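Side-chain contacts in decapping nuclease RAI1 (Candida albicans, PDB 5BUD), which hydrolyses NAD caps, and also triphosphate and methylguanosine-capped 5' ends, of RNA with a divalent metal ion, and stabilises and stimulates the exoribonuclease RAT1: residues Thr108-Leu113 with Ile121-Val126; Leu132-Asp137 with Asp334-Thr339; Ser348-Tyr353 with Ser367-Lys372; Val209-Ile214 with Lys218-Gly223. One frame throughout, in Å; residues are numbered along the deposited sequence.

Contacts 1, 2 and 3 form a connected group, with strand 121-128 pairing with strand 131-136 on one edge and strand 349-354 on the other. Contacts 1 and 2 have centres about 9 Å apart and share backbone pairing, Tyr124 N lying 2.7 Å from Lys135 O. Contact 3 joins contact 1 through the salt bridge of Asp122 with Lys352 and meets contact 2 where Leu336 packs on Leu351. Contact 4, the hairpin, touches none of the others; its centre is about 13 Å from that of contact 2 and 23 Å from that of contact 3. Its second strand runs on to Glu224 and Asp226 of the manganese site, the side chain of Ala222 lying about 13 Å from a bound manganese ion.

Contact 1 (Thr108-Leu113 with Ile121-Val126)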
loop_
_atom_site.group_PDB
_atom_site.type_symbol
_atom_site.label_atom_id
_atom_site.label_comp_id
_atom_site.label_asym_id
_atom_site.label_seq_id
_atom_site.Cartn_x
_atom_site.Cartn_y
_atom_site.Cartn_z
ATOM N N THR A 108 -5.196 0.766 4.182
ATOM C CA THR A 108 -4.410 1.914 4.636
ATOM C C THR A 108 -5.265 3.208 4.628
ATOM O O THR A 108 -5.208 3.961 5.558
ATOM C CB THR A 108 -3.158 2.117 3.759
ATOM O OG1 THR A 108 -2.346 0.938 3.820
ATOM C CG2 THR A 108 -2.322 3.326 4.219
ATOM N N LYS A 109 -6.038 3.453 3.563
ATOM C CA LYS A 109 -6.946 4.598 3.503
ATOM C C LYS A 109 -7.941 4.621 4.657
ATOM O O LYS A 109 -8.153 5.650 5.273
ATOM C CB LYS A 109 -7.695 4.630 2.153
ATOM C CG LYS A 109 -6.782 5.000 1.019
ATOM C CD LYS A 109 -7.470 4.860 -0.316
ATOM C CE LYS A 109 -6.578 5.399 -1.421
ATOM N NZ LYS A 109 -6.813 6.857 -1.491
ATOM N N ILE A 110 -8.521 3.468 4.943
ATOM C CA ILE A 110 -9.489 3.317 6.013
ATOM C C ILE A 110 -8.866 3.512 7.378
ATOM O O ILE A 110 -9.406 4.271 8.206
ATOM C CB ILE A 110 -10.192 1.957 5.919
ATOM C CG1 ILE A 110 -11.002 1.902 4.621
ATOM C CG2 ILE A 110 -11.071 1.701 7.121
ATOM C CD1 ILE A 110 -11.451 0.508 4.272
ATOM N N LEU A 111 -7.719 2.871 7.610
ATOM C CA LEU A 111 -7.042 2.987 8.901
ATOM C C LEU A 111 -6.548 4.400 9.203
ATOM O O LEU A 111 -6.545 4.820 10.358
ATOM C CB LEU A 111 -5.874 1.993 8.990
ATOM C CG LEU A 111 -4.912 2.032 10.201
ATOM C CD1 LEU A 111 -5.584 1.822 11.559
ATOM C CD2 LEU A 111 -3.811 0.994 10.045
ATOM N N SER A 112 -6.082 5.114 8.198
ATOM C CA SER A 112 -5.531 6.439 8.441
ATOM C C SER A 112 -6.593 7.538 8.389
ATOM O O SER A 112 -6.272 8.701 8.659
ATOM C CB SER A 112 -4.445 6.767 7.429
ATOM O OG SER A 112 -4.993 6.747 6.130
ATOM N N LEU A 113 -7.824 7.156 8.046
ATOM C CA LEU A 113 -8.935 8.109 7.823
ATOM C C LEU A 113 -9.131 9.111 8.978
ATOM O O LEU A 113 -9.280 10.310 8.729
ATOM C CB LEU A 113 -10.236 7.340 7.506
ATOM C CG LEU A 113 -11.535 8.174 7.355
ATOM C CD1 LEU A 113 -12.447 7.537 6.333
ATOM C CD2 LEU A 113 -12.289 8.353 8.672
ATOM N N ILE A 121 -12.869 8.445 0.014
ATOM C CA ILE A 121 -12.701 6.997 -0.244
ATOM C C ILE A 121 -13.914 6.532 -1.039
ATOM O O ILE A 121 -15.055 6.764 -0.634
ATOM C CB ILE A 121 -12.626 6.162 1.053
ATOM C CG1 ILE A 121 -11.504 6.665 1.952
ATOM C CG2 ILE A 121 -12.408 4.674 0.748
ATOM C CD1 ILE A 121 -11.335 5.879 3.235
ATOM N N ASP A 122 -13.661 5.868 -2.161
ATOM C CA ASP A 122 -14.720 5.285 -2.982
ATOM C C ASP A 122 -14.262 3.888 -3.449
ATOM O O ASP A 122 -13.338 3.756 -4.281
ATOM C CB ASP A 122 -15.089 6.164 -4.192
ATOM C CG ASP A 122 -15.830 7.459 -3.801
ATOM O OD1 ASP A 122 -17.080 7.462 -3.793
ATOM O OD2 ASP A 122 -15.169 8.479 -3.498
ATOM N N LEU A 123 -14.940 2.870 -2.921
ATOM C CA LEU A 123 -14.611 1.465 -3.176
ATOM C C LEU A 123 -15.854 0.702 -3.668
ATOM O O LEU A 123 -16.978 1.180 -3.537
ATOM C CB LEU A 123 -14.133 0.803 -1.894
ATOM C CG LEU A 123 -13.077 1.600 -1.123
ATOM C CD1 LEU A 123 -12.852 1.003 0.262
ATOM C CD2 LEU A 123 -11.800 1.685 -1.943
ATOM N N TYR A 124 -15.614 -0.473 -4.228
ATOM C CA TYR A 124 -16.652 -1.410 -4.611
ATOM C C TYR A 124 -16.450 -2.663 -3.776
ATOM O O TYR A 124 -15.311 -3.097 -3.594
ATOM C CB TYR A 124 -16.522 -1.726 -6.116
ATOM C CG TYR A 124 -17.010 -0.645 -7.049
ATOM C CD1 TYR A 124 -18.325 -0.164 -6.989
ATOM C CD2 TYR A 124 -16.171 -0.131 -8.033
ATOM C CE1 TYR A 124 -18.762 0.817 -7.882
ATOM C CE2 TYR A 124 -16.600 0.827 -8.924
ATOM C CZ TYR A 124 -17.886 1.287 -8.860
ATOM O OH TYR A 124 -18.235 2.246 -9.774
ATOM N N VAL A 125 -17.541 -3.193 -3.221
ATOM C CA VAL A 125 -17.571 -4.456 -2.481
ATOM C C VAL A 125 -18.418 -5.502 -3.234
ATOM O O VAL A 125 -19.620 -5.279 -3.492
ATOM C CB VAL A 125 -18.208 -4.265 -1.110
ATOM C CG1 VAL A 125 -18.142 -5.531 -0.304
ATOM C CG2 VAL A 125 -17.539 -3.129 -0.365
ATOM N N VAL A 126 -17.818 -6.642 -3.522
ATOM C CA VAL A 126 -18.450 -7.667 -4.341
ATOM C C VAL A 126 -18.391 -8.987 -3.560
ATOM O O VAL A 126 -17.319 -9.545 -3.384
ATOM C CB VAL A 126 -17.756 -7.809 -5.710
ATOM C CG1 VAL A 126 -18.392 -8.930 -6.532
ATOM C CG2 VAL A 126 -17.790 -6.488 -6.476
#
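Ile121 and Leu113 meet through their terminal methyls, CD1 of Ile121 lying 3.7 Å from CD1 of Leu113 as the two side chains cross obliquely. The same Ile121 methyl also rests against the helix itself, 3.8 Å from the backbone oxygen Lys109 O, 4.0 Å from Lys109 CB and 4.2 Å from Ile110 CG1, so that one methyl touches Lys109, Ile110 and Leu113. Ile121 can do this because its CG1 stands anti to the carbonyl carbon (chi1 -56°) and its outer bond is fully extended, carrying CD1 straight out to the helix. Two residues along the strand, Leu123 makes a looser apolar contact, its CD1 lying 4.3 Å from CD1 of Ile110.

The layout is a helix laid on one face of a sheet in the PD-(D/E)XK nuclease fold: the helical segment 108-112 runs at 137° to strand 121-126, and the alternate residues Ile121 and Leu123 face it. Strand 349-354 continues this apolar layer, Tyr353 touching both Leu113 and Ile121, while Val332 and Trp328 of helix 322-339 pack on Ile110 and Leu113 respectively.

Polar interactions stay within segment 108-113 or lead elsewhere. Ser112 OG donates to Thr108 O at 2.9 Å, tilted 27° from the carbonyl plane, and Ser112 N reaches that oxygen from the opposite face, so two donors of one residue grip a single carbonyl. Asp122, on the other face of the strand from Ile121, holds salt bridges to Arg144 through OD2 and to Lys352 through OD1.

Contact 2 (Leu132-Asp137 with Asp334-Thr339); sequences LFIKSD and DWLNTT
Leu132 meets the helix first, setting its CD1 methyl 3.8 Å from Leu336 O and 4.4 Å from Leu336 CB. Its CG stands anti to the carbonyl carbon (chi1 -64°), and the nearly extended second torsion turns CD1 to the helix backbone, making this a methyl laid against a peptide oxygen and the side-chain base beside it. Phe133 points to the other face of the strand, where its ring meets that of Phe383, the planes at about 75°. Ile134 returns to the helix side and reaches Leu336 tip to tip, its CD1 4.1 Å from CD1 of the leucine. Leu336 thus takes part at both ends: its backbone and CB serve Leu132, its outer methyl Ile134. Lys135, again facing away, bends back so that NZ donates to Ser136 O at 3.1 Å, almost in line with the carbonyl bond, and also forms a salt bridge with Asp138. Asp137 ends the segment as the N-cap of helix 138-155, its OD1 accepting from Leu140 N.

The joint is small, made of apolar side chains and one backbone oxygen, between parts nearly 200 residues apart in sequence. It lays Leu336, near the C-terminal end of helix 322-339, on strand 131-136, which pairs with strands 100-103 and 121-128; Leu362 of strand 359-364 packs on Leu336, and Phe78 and Leu82 of helix 78-92 cover Phe133 on the opposite face of the strand.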
loop_
_atom_site.group_PDB
_atom_site.type_symbol
_atom_site.label_atom_id
_atom_site.label_comp_id
_atom_site.label_asym_id
_atom_site.label_seq_id
_atom_site.Cartn_x
_atom_site.Cartn_y
_atom_site.Cartn_z
ATOM N N LEU A 132 -15.801 -11.319 0.626
ATOM C CA LEU A 132 -15.930 -9.962 0.117
ATOM C C LEU A 132 -14.675 -9.555 -0.610
ATOM O O LEU A 132 -13.585 -9.516 -0.035
ATOM C CB LEU A 132 -16.121 -8.985 1.254
ATOM C CG LEU A 132 -17.364 -9.092 2.104
ATOM C CD1 LEU A 132 -17.357 -7.894 3.014
ATOM C CD2 LEU A 132 -18.625 -9.130 1.265
ATOM N N PHE A 133 -14.834 -9.267 -1.895
ATOM C CA PHE A 133 -13.790 -8.777 -2.733
ATOM C C PHE A 133 -13.936 -7.248 -2.813
ATOM O O PHE A 133 -15.013 -6.732 -3.185
ATOM C CB PHE A 133 -13.882 -9.442 -4.115
ATOM C CG PHE A 133 -13.577 -10.908 -4.073
ATOM C CD1 PHE A 133 -12.272 -11.362 -4.213
ATOM C CD2 PHE A 133 -14.587 -11.838 -3.817
ATOM C CE1 PHE A 133 -11.981 -12.716 -4.149
ATOM C CE2 PHE A 133 -14.295 -13.196 -3.744
ATOM C CZ PHE A 133 -12.997 -13.637 -3.915
ATOM N N ILE A 134 -12.869 -6.530 -2.431
ATOM C CA ILE A 134 -12.936 -5.087 -2.320
ATOM C C ILE A 134 -11.872 -4.429 -3.196
ATOM O O ILE A 134 -10.693 -4.778 -3.120
ATOM C CB ILE A 134 -12.843 -4.625 -0.834
ATOM C CG1 ILE A 134 -13.954 -5.235 0.018
ATOM C CG2 ILE A 134 -12.985 -3.113 -0.729
ATOM C CD1 ILE A 134 -13.890 -4.841 1.497
ATOM N N LYS A 135 -12.311 -3.524 -4.069
ATOM C CA LYS A 135 -11.429 -2.797 -4.934
ATOM C C LYS A 135 -11.851 -1.361 -4.981
ATOM O O LYS A 135 -12.960 -0.984 -4.558
ATOM C CB LYS A 135 -11.405 -3.372 -6.378
ATOM C CG LYS A 135 -12.510 -2.874 -7.284
ATOM C CD LYS A 135 -12.472 -3.502 -8.680
ATOM C CE LYS A 135 -11.326 -3.001 -9.527
ATOM N NZ LYS A 135 -11.633 -1.670 -10.062
ATOM N N SER A 136 -10.937 -0.547 -5.469
ATOM C CA SER A 136 -11.181 0.866 -5.552
ATOM C C SER A 136 -11.980 1.167 -6.800
ATOM O O SER A 136 -11.917 0.427 -7.807
ATOM C CB SER A 136 -9.842 1.624 -5.601
ATOM O OG SER A 136 -10.086 3.029 -5.565
ATOM N N ASP A 137 -12.705 2.270 -6.739
ATOM C CA ASP A 137 -13.342 2.821 -7.904
ATOM C C ASP A 137 -12.283 3.481 -8.771
ATOM O O ASP A 137 -11.906 4.647 -8.565
ATOM C CB ASP A 137 -14.456 3.774 -7.477
ATOM C CG ASP A 137 -15.241 4.336 -8.650
ATOM O OD1 ASP A 137 -14.729 4.447 -9.791
ATOM O OD2 ASP A 137 -16.386 4.689 -8.401
ATOM N N ASP A 334 -15.336 -5.132 11.114
ATOM C CA ASP A 334 -16.438 -5.843 11.735
ATOM C C ASP A 334 -17.812 -5.447 11.137
ATOM O O ASP A 334 -18.660 -6.303 10.922
ATOM C CB ASP A 334 -16.453 -5.641 13.248
ATOM C CG ASP A 334 -17.490 -6.523 13.920
ATOM O OD1 ASP A 334 -17.247 -7.748 14.070
ATOM O OD2 ASP A 334 -18.562 -5.993 14.253
ATOM N N TRP A 335 -18.011 -4.165 10.852
ATOM C CA TRP A 335 -19.266 -3.681 10.248
ATOM C C TRP A 335 -19.430 -4.298 8.857
ATOM O O TRP A 335 -20.466 -4.920 8.561
ATOM C CB TRP A 335 -19.257 -2.146 10.224
ATOM C CG TRP A 335 -20.427 -1.457 9.588
ATOM C CD1 TRP A 335 -21.717 -1.388 10.060
ATOM C CD2 TRP A 335 -20.392 -0.669 8.398
ATOM N NE1 TRP A 335 -22.477 -0.615 9.224
ATOM C CE2 TRP A 335 -21.691 -0.168 8.190
ATOM C CE3 TRP A 335 -19.385 -0.338 7.485
ATOM C CZ2 TRP A 335 -22.014 0.643 7.096
ATOM C CZ3 TRP A 335 -19.711 0.466 6.383
ATOM C CH2 TRP A 335 -21.017 0.948 6.206
ATOM N N LEU A 336 -18.392 -4.225 8.033
ATOM C CA LEU A 336 -18.451 -4.883 6.725
ATOM C C LEU A 336 -18.743 -6.394 6.850
ATOM O O LEU A 336 -19.504 -6.951 6.054
ATOM C CB LEU A 336 -17.153 -4.690 5.951
ATOM C CG LEU A 336 -16.800 -3.278 5.526
ATOM C CD1 LEU A 336 -15.366 -3.243 5.006
ATOM C CD2 LEU A 336 -17.785 -2.775 4.484
ATOM N N ASN A 337 -18.147 -7.027 7.847
ATOM C CA ASN A 337 -18.240 -8.475 8.013
ATOM C C ASN A 337 -19.596 -8.971 8.519
ATOM O O ASN A 337 -19.896 -10.146 8.365
ATOM C CB ASN A 337 -17.135 -8.981 8.951
ATOM C CG ASN A 337 -16.944 -10.484 8.870
ATOM O OD1 ASN A 337 -16.788 -11.051 7.781
ATOM N ND2 ASN A 337 -16.990 -11.145 10.016
ATOM N N THR A 338 -20.395 -8.106 9.128
ATOM C CA THR A 338 -21.708 -8.512 9.674
ATOM C C THR A 338 -22.898 -7.868 8.948
ATOM O O THR A 338 -24.046 -8.239 9.185
ATOM C CB THR A 338 -21.781 -8.198 11.184
ATOM O OG1 THR A 338 -21.531 -6.815 11.394
ATOM C CG2 THR A 338 -20.724 -8.985 11.950
ATOM N N THR A 339 -22.621 -6.914 8.063
ATOM C CA THR A 339 -23.637 -6.128 7.403
ATOM C C THR A 339 -23.959 -6.691 6.037
ATOM O O THR A 339 -25.115 -6.721 5.658
ATOM C CB THR A 339 -23.177 -4.647 7.258
ATOM O OG1 THR A 339 -23.348 -3.969 8.506
ATOM C CG2 THR A 339 -23.954 -3.889 6.181
#

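Contact 3 (Ser348-Tyr353 with Ser367-Lys372); sequences SYRLKY and SETNEK
Thr369 and Asn370 carry this contact from the first turn of helix 367-377, one through a methyl and the other through an amide oxygen. Thr369 comes first: its CG2 lies 4.5 Å from NH1 of Arg350, a loose and oblique approach to the guanidinium, while its OG1 forms a weak hydrogen bond with Asp366. The arginine reaches this point at the end of a long side chain, and Tyr124 of the adjacent strand also packs on the threonine.

Asn370 follows and makes the closer link. With CG anti to the backbone N (chi1 173°), its amide swings out to Ser348, just ahead of strand 349-354, and OD1 accepts a hydrogen bond of 2.6 Å from Ser348 OG. The hydroxyl lies in the carbonyl plane, on a lone pair, with a C=O...donor angle of 133°. The two backbones come close here, Ser348 CA and Asn370 CA 5.4 Å apart. This pairing ties the helix that follows the hairpin of strands 349-354 and 359-364 back to the start of its first strand.

Arg374, one helical turn on, donates NE to Asn370 OD1 as well. A single buried oxygen is therefore gripped by a hydroxyl and a guanidinium; the two donors probably hold the amide in one orientation and polarise its carbonyl.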
loop_
_atom_site.group_PDB
_atom_site.type_symbol
_atom_site.label_atom_id
_atom_site.label_comp_id
_atom_site.label_asym_id
_atom_site.label_seq_id
_atom_site.Cartn_x
_atom_site.Cartn_y
_atom_site.Cartn_z
ATOM N N SER A 348 -23.803 -5.993 -5.707
ATOM C CA SER A 348 -22.536 -5.393 -5.290
ATOM C C SER A 348 -22.852 -4.055 -4.631
ATOM O O SER A 348 -23.982 -3.522 -4.778
ATOM C CB SER A 348 -21.686 -5.131 -6.513
ATOM O OG SER A 348 -21.395 -6.313 -7.210
ATOM N N TYR A 349 -21.845 -3.496 -3.955
ATOM C CA TYR A 349 -21.989 -2.277 -3.165
ATOM C C TYR A 349 -20.862 -1.252 -3.377
ATOM O O TYR A 349 -19.710 -1.613 -3.621
ATOM C CB TYR A 349 -22.043 -2.619 -1.676
ATOM C CG TYR A 349 -23.028 -3.710 -1.393
ATOM C CD1 TYR A 349 -24.338 -3.422 -0.987
ATOM C CD2 TYR A 349 -22.665 -5.028 -1.561
ATOM C CE1 TYR A 349 -25.249 -4.449 -0.750
ATOM C CE2 TYR A 349 -23.563 -6.053 -1.334
ATOM C CZ TYR A 349 -24.847 -5.768 -0.927
ATOM O OH TYR A 349 -25.694 -6.830 -0.694
ATOM N N ARG A 350 -21.231 0.018 -3.236
ATOM C CA ARG A 350 -20.297 1.118 -3.127
ATOM C C ARG A 350 -20.071 1.341 -1.658
ATOM O O ARG A 350 -21.023 1.469 -0.907
ATOM C CB ARG A 350 -20.899 2.409 -3.659
ATOM C CG ARG A 350 -20.972 2.526 -5.159
ATOM C CD ARG A 350 -21.085 3.990 -5.556
ATOM N NE ARG A 350 -20.233 4.246 -6.698
ATOM C CZ ARG A 350 -20.472 3.800 -7.930
ATOM N NH1 ARG A 350 -21.559 3.071 -8.210
ATOM N NH2 ARG A 350 -19.605 4.079 -8.891
ATOM N N LEU A 351 -18.811 1.384 -1.247
ATOM C CA LEU A 351 -18.445 1.791 0.094
ATOM C C LEU A 351 -17.783 3.154 -0.075
ATOM O O LEU A 351 -16.807 3.276 -0.796
ATOM C CB LEU A 351 -17.462 0.794 0.709
ATOM C CG LEU A 351 -16.851 1.079 2.079
ATOM C CD1 LEU A 351 -17.898 1.325 3.136
ATOM C CD2 LEU A 351 -15.965 -0.085 2.498
ATOM N N LYS A 352 -18.328 4.176 0.569
ATOM C CA LYS A 352 -17.906 5.544 0.299
ATOM C C LYS A 352 -17.690 6.307 1.602
ATOM O O LYS A 352 -18.563 6.317 2.463
ATOM C CB LYS A 352 -18.971 6.250 -0.562
ATOM C CG LYS A 352 -18.792 7.763 -0.735
ATOM C CD LYS A 352 -19.943 8.364 -1.533
ATOM C CE LYS A 352 -19.587 9.720 -2.117
ATOM N NZ LYS A 352 -18.802 9.619 -3.379
ATOM N N TYR A 353 -16.522 6.931 1.735
ATOM C CA TYR A 353 -16.321 7.976 2.731
ATOM C C TYR A 353 -16.433 9.317 2.013
ATOM O O TYR A 353 -15.675 9.583 1.069
ATOM C CB TYR A 353 -14.967 7.871 3.411
ATOM C CG TYR A 353 -14.685 9.065 4.253
ATOM C CD1 TYR A 353 -15.508 9.384 5.329
ATOM C CD2 TYR A 353 -13.619 9.898 3.973
ATOM C CE1 TYR A 353 -15.267 10.509 6.106
ATOM C CE2 TYR A 353 -13.372 11.019 4.743
ATOM C CZ TYR A 353 -14.199 11.318 5.812
ATOM O OH TYR A 353 -13.961 12.440 6.562
ATOM N N SER A 367 -27.432 -2.301 -11.421
ATOM C CA SER A 367 -27.302 -3.619 -12.060
ATOM C C SER A 367 -26.139 -3.670 -13.046
ATOM O O SER A 367 -25.367 -4.622 -13.033
ATOM C CB SER A 367 -28.607 -4.034 -12.757
ATOM O OG SER A 367 -28.513 -5.368 -13.254
ATOM N N GLU A 368 -25.991 -2.639 -13.870
ATOM C CA GLU A 368 -24.958 -2.608 -14.918
ATOM C C GLU A 368 -23.534 -2.610 -14.309
ATOM O O GLU A 368 -22.592 -3.191 -14.860
ATOM C CB GLU A 368 -25.135 -1.368 -15.815
ATOM C CG GLU A 368 -26.382 -1.361 -16.707
ATOM C CD GLU A 368 -27.718 -1.213 -15.969
ATOM O OE1 GLU A 368 -27.760 -0.719 -14.807
ATOM O OE2 GLU A 368 -28.751 -1.603 -16.572
ATOM N N THR A 369 -23.396 -1.940 -13.170
ATOM C CA THR A 369 -22.122 -1.870 -12.436
ATOM C C THR A 369 -21.811 -3.223 -11.810
ATOM O O THR A 369 -20.693 -3.721 -11.933
ATOM C CB THR A 369 -22.193 -0.766 -11.363
ATOM O OG1 THR A 369 -22.401 0.493 -12.020
ATOM C CG2 THR A 369 -20.918 -0.712 -10.552
ATOM N N ASN A 370 -22.816 -3.838 -11.187
ATOM C CA ASN A 370 -22.667 -5.181 -10.641
ATOM C C ASN A 370 -22.219 -6.180 -11.700
ATOM O O ASN A 370 -21.282 -6.966 -11.472
ATOM C CB ASN A 370 -23.959 -5.644 -9.987
ATOM C CG ASN A 370 -23.902 -7.095 -9.549
ATOM O OD1 ASN A 370 -23.258 -7.432 -8.560
ATOM N ND2 ASN A 370 -24.594 -7.967 -10.284
ATOM N N GLU A 371 -22.881 -6.136 -12.861
ATOM C CA GLU A 371 -22.500 -6.980 -14.002
ATOM C C GLU A 371 -21.067 -6.747 -14.438
ATOM O O GLU A 371 -20.343 -7.715 -14.651
ATOM C CB GLU A 371 -23.434 -6.804 -15.221
ATOM C CG GLU A 371 -24.274 -8.036 -15.525
ATOM C CD GLU A 371 -25.249 -8.371 -14.418
ATOM O OE1 GLU A 371 -25.584 -9.561 -14.262
ATOM O OE2 GLU A 371 -25.682 -7.444 -13.701
ATOM N N LYS A 372 -20.649 -5.496 -14.591
ATOM C CA LYS A 372 -19.259 -5.240 -14.971
ATOM C C LYS A 372 -18.295 -5.806 -13.934
ATOM O O LYS A 372 -17.268 -6.388 -14.285
ATOM C CB LYS A 372 -18.979 -3.752 -15.170
ATOM C CG LYS A 372 -19.527 -3.209 -16.477
ATOM C CD LYS A 372 -19.302 -1.709 -16.601
ATOM C CE LYS A 372 -20.390 -0.912 -15.901
ATOM N NZ LYS A 372 -20.283 0.536 -16.246
#

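Contact 4 (Val209-Ile214 with Lys218-Gly223)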
loop_
_atom_site.group_PDB
_atom_site.type_symbol
_atom_site.label_atom_id
_atom_site.label_comp_id
_atom_site.label_asym_id
_atom_site.label_seq_id
_atom_site.Cartn_x
_atom_site.Cartn_y
_atom_site.Cartn_z
ATOM N N VAL A 209 1.218 -11.347 -0.849
ATOM C CA VAL A 209 -0.143 -11.558 -0.432
ATOM C C VAL A 209 -0.109 -12.205 0.929
ATOM O O VAL A 209 0.459 -13.291 1.108
ATOM C CB VAL A 209 -0.923 -12.427 -1.426
ATOM C CG1 VAL A 209 -2.332 -12.666 -0.928
ATOM C CG2 VAL A 209 -0.994 -11.717 -2.754
ATOM N N ILE A 210 -0.743 -11.531 1.892
ATOM C CA ILE A 210 -0.685 -11.947 3.283
ATOM C C ILE A 210 -2.082 -12.191 3.816
ATOM O O ILE A 210 -3.059 -11.633 3.313
ATOM C CB ILE A 210 0.013 -10.887 4.166
ATOM C CG1 ILE A 210 -0.785 -9.579 4.224
ATOM C CG2 ILE A 210 1.404 -10.578 3.626
ATOM C CD1 ILE A 210 -0.686 -8.929 5.565
ATOM N N ARG A 211 -2.161 -13.054 4.822
ATOM C CA ARG A 211 -3.351 -13.259 5.613
ATOM C C ARG A 211 -3.097 -12.573 6.980
ATOM O O ARG A 211 -2.040 -12.729 7.548
ATOM C CB ARG A 211 -3.567 -14.752 5.814
ATOM C CG ARG A 211 -4.907 -15.172 6.391
ATOM C CD ARG A 211 -5.090 -16.684 6.248
ATOM N NE ARG A 211 -6.373 -17.197 6.758
ATOM C CZ ARG A 211 -6.625 -17.496 8.038
ATOM N NH1 ARG A 211 -5.702 -17.316 8.982
ATOM N NH2 ARG A 211 -7.812 -17.979 8.381
ATOM N N THR A 212 -4.071 -11.821 7.468
ATOM C CA THR A 212 -3.996 -11.173 8.792
ATOM C C THR A 212 -5.420 -11.129 9.367
ATOM O O THR A 212 -6.357 -11.716 8.814
ATOM C CB THR A 212 -3.351 -9.766 8.697
ATOM O OG1 THR A 212 -3.026 -9.227 10.009
ATOM C CG2 THR A 212 -4.264 -8.803 7.924
ATOM N N GLY A 213 -5.580 -10.475 10.506
ATOM C CA GLY A 213 -6.891 -10.379 11.101
ATOM C C GLY A 213 -6.921 -9.259 12.113
ATOM O O GLY A 213 -5.879 -8.734 12.496
ATOM N N ILE A 214 -8.133 -8.885 12.507
ATOM C CA ILE A 214 -8.361 -7.973 13.637
ATOM C C ILE A 214 -9.724 -8.313 14.197
ATOM O O ILE A 214 -10.660 -8.586 13.425
ATOM C CB ILE A 214 -8.249 -6.491 13.243
ATOM C CG1 ILE A 214 -8.490 -5.593 14.459
ATOM C CG2 ILE A 214 -9.195 -6.130 12.099
ATOM C CD1 ILE A 214 -8.028 -4.175 14.228
ATOM N N LYS A 218 -11.102 -12.023 9.331
ATOM C CA LYS A 218 -9.901 -12.410 8.592
ATOM C C LYS A 218 -9.782 -11.619 7.294
ATOM O O LYS A 218 -10.770 -11.470 6.556
ATOM C CB LYS A 218 -9.926 -13.913 8.281
ATOM C CG LYS A 218 -9.730 -14.808 9.506
ATOM C CD LYS A 218 -8.623 -14.304 10.430
ATOM C CE LYS A 218 -8.433 -15.167 11.676
ATOM N NZ LYS A 218 -9.340 -14.720 12.779
ATOM N N LEU A 219 -8.579 -11.110 7.033
ATOM C CA LEU A 219 -8.314 -10.352 5.807
ATOM C C LEU A 219 -7.103 -10.866 5.082
ATOM O O LEU A 219 -6.108 -11.166 5.711
ATOM C CB LEU A 219 -8.075 -8.885 6.101
ATOM C CG LEU A 219 -9.231 -8.171 6.802
ATOM C CD1 LEU A 219 -8.903 -8.077 8.277
ATOM C CD2 LEU A 219 -9.427 -6.786 6.184
ATOM N N VAL A 220 -7.208 -10.928 3.755
ATOM C CA VAL A 220 -6.078 -11.174 2.881
ATOM C C VAL A 220 -5.775 -9.872 2.154
ATOM O O VAL A 220 -6.678 -9.285 1.564
ATOM C CB VAL A 220 -6.415 -12.315 1.905
ATOM C CG1 VAL A 220 -5.369 -12.436 0.792
ATOM C CG2 VAL A 220 -6.538 -13.604 2.702
ATOM N N LEU A 221 -4.531 -9.409 2.222
ATOM C CA LEU A 221 -4.126 -8.127 1.607
ATOM C C LEU A 221 -2.992 -8.374 0.653
ATOM O O LEU A 221 -2.028 -9.069 1.011
ATOM C CB LEU A 221 -3.600 -7.134 2.653
ATOM C CG LEU A 221 -4.514 -6.816 3.833
ATOM C CD1 LEU A 221 -3.815 -5.874 4.785
ATOM C CD2 LEU A 221 -5.844 -6.244 3.375
ATOM N N ALA A 222 -3.079 -7.770 -0.535
ATOM C CA ALA A 222 -1.975 -7.780 -1.486
ATOM C C ALA A 222 -1.270 -6.435 -1.410
ATOM O O ALA A 222 -1.911 -5.404 -1.440
ATOM C CB ALA A 222 -2.487 -8.043 -2.908
ATOM N N GLY A 223 0.053 -6.443 -1.288
ATOM C CA GLY A 223 0.798 -5.214 -1.245
ATOM C C GLY A 223 2.186 -5.354 -1.798
ATOM O O GLY A 223 2.831 -6.396 -1.686
#
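Chi1 of 178° in Val209 and 169° in Val220 puts each CG1 anti to its own backbone N, and the two methyls come together at 3.5 Å between CG1 of Val209 and CG1 of Val220, tighter than usual carbon contact. On the same face, Val209 CG2 rests 4.0 Å from Ala222 CB, and Lys218 CG lies over one face of the Arg211 guanidinium, 3.9 Å from NH2, which is hydrogen-bonded to Ser97. The other face carries Ile210 and Leu221, Ile210 CG1 packing 4.0 Å from Leu221 CB. Near the turn, Ile214 CG2 meets Leu219 CD1.

These residues belong to an antiparallel beta hairpin, strands 205-214 and 217-228. Ile210 with Leu221 and Thr212 with Leu219 are hydrogen-bonded pairs, each closed by two backbone bonds, such as Thr212 N to Leu219 O at 2.8 Å. Strand 21-28 continues the pairing beyond Val209, and strand 100-103 pairs with strand 217-228 on its other edge, from Lys218 on.

Four backbone bonds thus fix the register, with apolar packing on both faces, and the second strand leads directly to the metal ligands Glu224 and Asp226. The like charges stay apart, Arg211 NH2 5.7 Å from Lys218 NZ; the contact is made by Lys218 CG over the guanidinium face and not by the two charged ends.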